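Local structure of aeromonas extracellular serine protease (Aeromonas sobria, 3WQB) at residues E473-M478 against N536-E541. The protein cleaves peptide bonds after two basic residues, one of them lysine, as a calcium-dependent, furin-like secreted serine protease and is a probable virulence factor. The protein carries 1 engineered substitution. Sequence-based numbering, arbitrary orientation.
Sequences EAVQVM and NKFYGE
Glu-473 meets Tyr-539 and Val-475 meets Phe-538 in the P-domain, where the turns after strand 527-535 fold back beside strand 471-482. Glu-473 and Ala-474 form a classic beta bulge, both bonding through the backbone to Leu-593. The turns are a type I from Asn-536 to Tyr-539 and a type II from Phe-538 to Glu-541, each closed by its backbone bond. No direct hydrogen bond joins 473-478 to 536-541; two waters do so instead, both donating to the carbonyl oxygen of Glu-473. One receives the N-H of Phe-538 (3.0 Å from N to water), and the other also donates to the amide oxygen OD1 of Asn-536 (2.7 Å), which fits an orientation with ND2 turned to the carbonyl of Ile-277. The ring of Tyr-539 runs obliquely across the side chain of Glu-473, put there by CG lying opposite the backbone N (chi1 -167°). Its CD1 comes within 3.5 Å of Glu-473 O, at an oblique approach, while CE1 lies 4.1 Å from CG of Glu-473. Carboxylate and ring are turned 57° apart, and their polar ends reach different partners: OE2 of Glu-473 forms a salt bridge with Arg-359 and a hydrogen bond with His-595, whereas the hydroxyl of Tyr-539 bonds Asp-363. Arg-359 and Asp-363 both lie on helix 358-368 of the subtilisin domain, so these bonds tie the P-domain to the protease. The apolar meeting is nearly perpendicular: the Val-475 side chain crosses that of Phe-538, and Leu-493 touches both. Here the methyl CG2 of Val-475 sits obliquely to the ring, 3.7 Å from CD2 and 3.8 Å from CE2 of Phe-538.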
# COMPACT_ATOMS: atom_id res chain seq x y z
N GLU A 473 -2.61 12.38 -14.92
CA GLU A 473 -1.99 11.13 -14.48
C GLU A 473 -2.84 10.56 -13.36
O GLU A 473 -3.37 9.45 -13.48
CB GLU A 473 -0.53 11.34 -14.07
CG GLU A 473 0.36 11.69 -15.26
CD GLU A 473 1.67 12.36 -14.88
OE1 GLU A 473 2.33 11.93 -13.90
OE2 GLU A 473 2.05 13.31 -15.58
N ALA A 474 -3.01 11.31 -12.27
CA ALA A 474 -3.83 10.85 -11.17
C ALA A 474 -4.65 12.01 -10.65
O ALA A 474 -4.32 13.18 -10.89
CB ALA A 474 -2.97 10.26 -10.05
N VAL A 475 -5.74 11.68 -9.96
CA VAL A 475 -6.51 12.68 -9.23
C VAL A 475 -6.62 12.30 -7.76
O VAL A 475 -6.82 11.12 -7.42
CB VAL A 475 -7.93 12.94 -9.83
CG1 VAL A 475 -7.84 13.49 -11.25
CG2 VAL A 475 -8.78 11.69 -9.82
N GLN A 476 -6.48 13.30 -6.90
CA GLN A 476 -6.74 13.16 -5.48
C GLN A 476 -7.98 13.94 -5.12
O GLN A 476 -8.23 15.02 -5.68
CB GLN A 476 -5.57 13.67 -4.65
CG GLN A 476 -4.29 12.87 -4.82
CD GLN A 476 -3.11 13.57 -4.20
OE1 GLN A 476 -2.90 14.76 -4.42
NE2 GLN A 476 -2.31 12.82 -3.43
N VAL A 477 -8.75 13.37 -4.20
CA VAL A 477 -9.94 14.01 -3.67
C VAL A 477 -9.89 13.94 -2.15
O VAL A 477 -9.50 12.91 -1.58
CB VAL A 477 -11.22 13.30 -4.21
CG1 VAL A 477 -12.46 13.65 -3.43
CG2 VAL A 477 -11.44 13.63 -5.67
N MET A 478 -10.26 15.03 -1.49
CA MET A 478 -10.53 14.98 -0.05
C MET A 478 -12.01 15.20 0.14
O MET A 478 -12.61 16.00 -0.57
CB MET A 478 -9.73 16.04 0.71
CG MET A 478 -8.25 15.73 0.75
SD MET A 478 -7.35 16.92 1.76
CE MET A 478 -7.56 18.44 0.83
N ASN A 536 -6.61 6.31 -10.33
CA ASN A 536 -5.78 6.17 -11.52
C ASN A 536 -6.59 6.03 -12.81
O ASN A 536 -6.02 5.97 -13.91
CB ASN A 536 -4.85 4.97 -11.36
CG ASN A 536 -3.80 5.18 -10.30
OD1 ASN A 536 -3.15 6.23 -10.27
ND2 ASN A 536 -3.59 4.18 -9.44
N LYS A 537 -7.91 5.94 -12.67
CA LYS A 537 -8.79 5.63 -13.80
C LYS A 537 -8.70 6.60 -14.97
O LYS A 537 -9.00 6.22 -16.11
CB LYS A 537 -10.23 5.53 -13.30
CG LYS A 537 -11.30 5.38 -14.36
CD LYS A 537 -11.19 4.05 -15.11
CE LYS A 537 -12.29 3.90 -16.15
NZ LYS A 537 -13.65 3.80 -15.55
N PHE A 538 -8.30 7.83 -14.70
CA PHE A 538 -8.38 8.91 -15.68
C PHE A 538 -7.06 9.15 -16.42
O PHE A 538 -6.92 10.13 -17.15
CB PHE A 538 -8.88 10.19 -15.01
CG PHE A 538 -10.12 9.98 -14.20
CD1 PHE A 538 -11.35 9.82 -14.82
CD2 PHE A 538 -10.06 9.93 -12.81
CE1 PHE A 538 -12.50 9.62 -14.07
CE2 PHE A 538 -11.22 9.73 -12.05
CZ PHE A 538 -12.44 9.58 -12.69
N TYR A 539 -6.11 8.24 -16.25
CA TYR A 539 -4.79 8.39 -16.84
C TYR A 539 -4.85 8.65 -18.34
O TYR A 539 -5.39 7.85 -19.10
CB TYR A 539 -3.98 7.11 -16.57
CG TYR A 539 -2.51 7.23 -16.84
CD1 TYR A 539 -1.62 7.56 -15.82
CD2 TYR A 539 -1.99 7.04 -18.13
CE1 TYR A 539 -0.26 7.67 -16.06
CE2 TYR A 539 -0.62 7.15 -18.38
CZ TYR A 539 0.24 7.46 -17.34
OH TYR A 539 1.59 7.58 -17.57
N GLY A 540 -4.28 9.78 -18.75
CA GLY A 540 -4.20 10.14 -20.15
C GLY A 540 -5.29 11.07 -20.64
O GLY A 540 -5.18 11.64 -21.72
N GLU A 541 -6.37 11.21 -19.87
CA GLU A 541 -7.49 12.09 -20.25
C GLU A 541 -7.13 13.57 -20.10
O GLU A 541 -6.21 13.92 -19.37
CB GLU A 541 -8.72 11.79 -19.38
CG GLU A 541 -9.36 10.44 -19.67
CD GLU A 541 -10.73 10.26 -19.05
OE1 GLU A 541 -11.26 11.20 -18.40
OE2 GLU A 541 -11.29 9.16 -19.20
O HOH W 1 -6.41 9.24 -12.92
O HOH W 2 -1.94 7.24 -12.42